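Local structure of methylenetetrahydrofolate--tRNA-(uracil-5-)-methyltransferase TrmFO (Thermus thermophilus, 3G5S) at residues T61-L67 with Y394-G398. The protein is an FAD-dependent methyltransferase that probably uses methylenetetrahydrofolate to convert uridine 54 of tRNAs to 5-methyluridine. Sequence-based numbering, arbitrary orientation.
Sequences TNAKGLL and YANWG
The backbones of 61-67 and 394-398 come closest at Ala63 and Asn396, whose CA atoms are 5.0 Å apart, where an irregular loop passes the first turn of helix 63-74. Ala63 CB rests on the loop backbone there, 3.5 Å from Asn396 CA. Trp397 contributes the largest share of the loop's contact: with CG anti to the carbonyl carbon (chi1 -68°), it brings its indole against the start of the helix. Ala63 lies over one face of the indole, its CA 3.9 Å from the centroid of the six-membered ring in a CH-pi contact. At the ring edge, Trp397 NE1 gives a hydrogen bond to Thr61 O (2.9 Å, 161° at the hydrogen); the acceptor lies near the indole plane, whereas the donor stands well above the carbonyl plane of Thr61. In this FAD-binding, Rossmann-type protein of the MnmG family, the contact joins the N-terminal end of a helix to a loop more than 300 residues later, between helices 374-384 and 409-429. Leu66 meets the benzo end of the indole obliquely, its CD2 3.8 Å from Trp397 CZ3. A leucine in place of Trp397 has no N-H to offer Thr61 O and would probably leave that carbonyl without its mate and a gap against Ala63. Ala395 CB packs against Lys64 CG at 4.2 Å and Leu67 CD2 at 4.3 Å. Lys64, turned at its last torsion, carries NZ to a salt bridge with Glu345 OE2, which also accepts a hydrogen bond from Ala395 N; the Lys64 side chain lies about 5 Å from the bound FAD.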
loop_
_atom_site.group_PDB
_atom_site.type_symbol
_atom_site.label_atom_id
_atom_site.label_comp_id
_atom_site.label_asym_id
_atom_site.label_seq_id
_atom_site.Cartn_x
_atom_site.Cartn_y
_atom_site.Cartn_z
ATOM N N THR A 61 14.482 -7.588 -10.380
ATOM C CA THR A 61 13.187 -7.887 -10.970
ATOM C C THR A 61 12.040 -7.636 -9.992
ATOM O O THR A 61 10.879 -7.859 -10.339
ATOM C CB THR A 61 13.101 -9.345 -11.429
ATOM O OG1 THR A 61 13.279 -10.198 -10.296
ATOM C CG2 THR A 61 14.171 -9.644 -12.467
ATOM N N ASN A 62 12.367 -7.164 -8.787
ATOM C CA ASN A 62 11.370 -6.973 -7.732
ATOM C C ASN A 62 11.070 -5.509 -7.476
ATOM O O ASN A 62 11.974 -4.713 -7.235
ATOM C CB ASN A 62 11.841 -7.599 -6.417
ATOM C CG ASN A 62 11.915 -9.099 -6.479
ATOM O OD1 ASN A 62 10.940 -9.768 -6.825
ATOM N ND2 ASN A 62 13.071 -9.645 -6.132
ATOM N N ALA A 63 9.789 -5.148 -7.516
ATOM C CA ALA A 63 9.387 -3.771 -7.228
ATOM C C ALA A 63 9.853 -3.313 -5.843
ATOM O O ALA A 63 10.275 -2.170 -5.669
ATOM C CB ALA A 63 7.887 -3.630 -7.354
ATOM N N LYS A 64 9.769 -4.198 -4.855
ATOM C CA LYS A 64 10.264 -3.872 -3.525
ATOM C C LYS A 64 11.786 -3.712 -3.532
ATOM O O LYS A 64 12.334 -2.921 -2.767
ATOM C CB LYS A 64 9.812 -4.930 -2.517
ATOM C CG LYS A 64 8.323 -4.820 -2.147
ATOM C CD LYS A 64 7.890 -5.906 -1.173
ATOM C CE LYS A 64 6.415 -5.793 -0.827
ATOM N NZ LYS A 64 6.138 -4.781 0.228
ATOM N N GLY A 65 12.463 -4.455 -4.400
ATOM C CA GLY A 65 13.898 -4.302 -4.560
ATOM C C GLY A 65 14.270 -2.920 -5.065
ATOM O O GLY A 65 15.243 -2.320 -4.607
ATOM N N LEU A 66 13.499 -2.399 -6.014
ATOM C CA LEU A 66 13.723 -1.033 -6.460
ATOM C C LEU A 66 13.490 -0.047 -5.313
ATOM O O LEU A 66 14.291 0.860 -5.092
ATOM C CB LEU A 66 12.836 -0.687 -7.646
ATOM C CG LEU A 66 12.859 0.775 -8.089
ATOM C CD1 LEU A 66 14.274 1.266 -8.385
ATOM C CD2 LEU A 66 11.945 1.009 -9.280
ATOM N N LEU A 67 12.401 -0.220 -4.573
ATOM C CA LEU A 67 12.116 0.703 -3.478
ATOM C C LEU A 67 13.221 0.654 -2.411
ATOM O O LEU A 67 13.603 1.689 -1.857
ATOM C CB LEU A 67 10.741 0.412 -2.884
ATOM C CG LEU A 67 10.233 1.406 -1.833
ATOM C CD1 LEU A 67 10.207 2.828 -2.350
ATOM C CD2 LEU A 67 8.849 1.002 -1.367
ATOM N N TYR A 394 0.543 -1.615 -2.067
ATOM C CA TYR A 394 1.954 -1.904 -1.856
ATOM C C TYR A 394 2.735 -1.769 -3.159
ATOM O O TYR A 394 2.144 -1.649 -4.236
ATOM C CB TYR A 394 2.172 -3.251 -1.171
ATOM C CG TYR A 394 1.686 -4.502 -1.876
ATOM C CD1 TYR A 394 0.608 -5.223 -1.384
ATOM C CD2 TYR A 394 2.362 -5.015 -2.976
ATOM C CE1 TYR A 394 0.194 -6.403 -1.988
ATOM C CE2 TYR A 394 1.949 -6.197 -3.594
ATOM C CZ TYR A 394 0.867 -6.885 -3.092
ATOM O OH TYR A 394 0.438 -8.063 -3.672
ATOM N N ALA A 395 4.063 -1.762 -3.062
ATOM C CA ALA A 395 4.906 -1.559 -4.238
ATOM C C ALA A 395 4.739 -2.696 -5.245
ATOM O O ALA A 395 4.787 -3.865 -4.879
ATOM C CB ALA A 395 6.353 -1.459 -3.822
ATOM N N ASN A 396 4.568 -2.333 -6.508
ATOM C CA ASN A 396 4.440 -3.306 -7.586
ATOM C C ASN A 396 4.734 -2.611 -8.910
ATOM O O ASN A 396 4.678 -1.381 -9.002
ATOM C CB ASN A 396 3.049 -3.956 -7.595
ATOM C CG ASN A 396 1.953 -2.973 -7.936
ATOM O OD1 ASN A 396 1.358 -2.344 -7.044
ATOM N ND2 ASN A 396 1.693 -2.802 -9.219
ATOM N N TRP A 397 5.038 -3.400 -9.935
ATOM C CA TRP A 397 5.440 -2.839 -11.215
ATOM C C TRP A 397 4.325 -2.136 -11.984
ATOM O O TRP A 397 4.606 -1.396 -12.913
ATOM C CB TRP A 397 6.100 -3.903 -12.089
ATOM C CG TRP A 397 7.418 -4.375 -11.571
ATOM C CD1 TRP A 397 7.752 -5.654 -11.234
ATOM C CD2 TRP A 397 8.603 -3.585 -11.374
ATOM N NE1 TRP A 397 9.065 -5.712 -10.833
ATOM C CE2 TRP A 397 9.609 -4.456 -10.910
ATOM C CE3 TRP A 397 8.904 -2.228 -11.535
ATOM C CZ2 TRP A 397 10.903 -4.010 -10.610
ATOM C CZ3 TRP A 397 10.189 -1.787 -11.238
ATOM C CH2 TRP A 397 11.170 -2.674 -10.781
ATOM N N GLY A 398 3.066 -2.352 -11.610
ATOM C CA GLY A 398 1.978 -1.631 -12.247
ATOM C C GLY A 398 1.960 -0.134 -11.966
ATOM O O GLY A 398 1.296 0.620 -12.679
#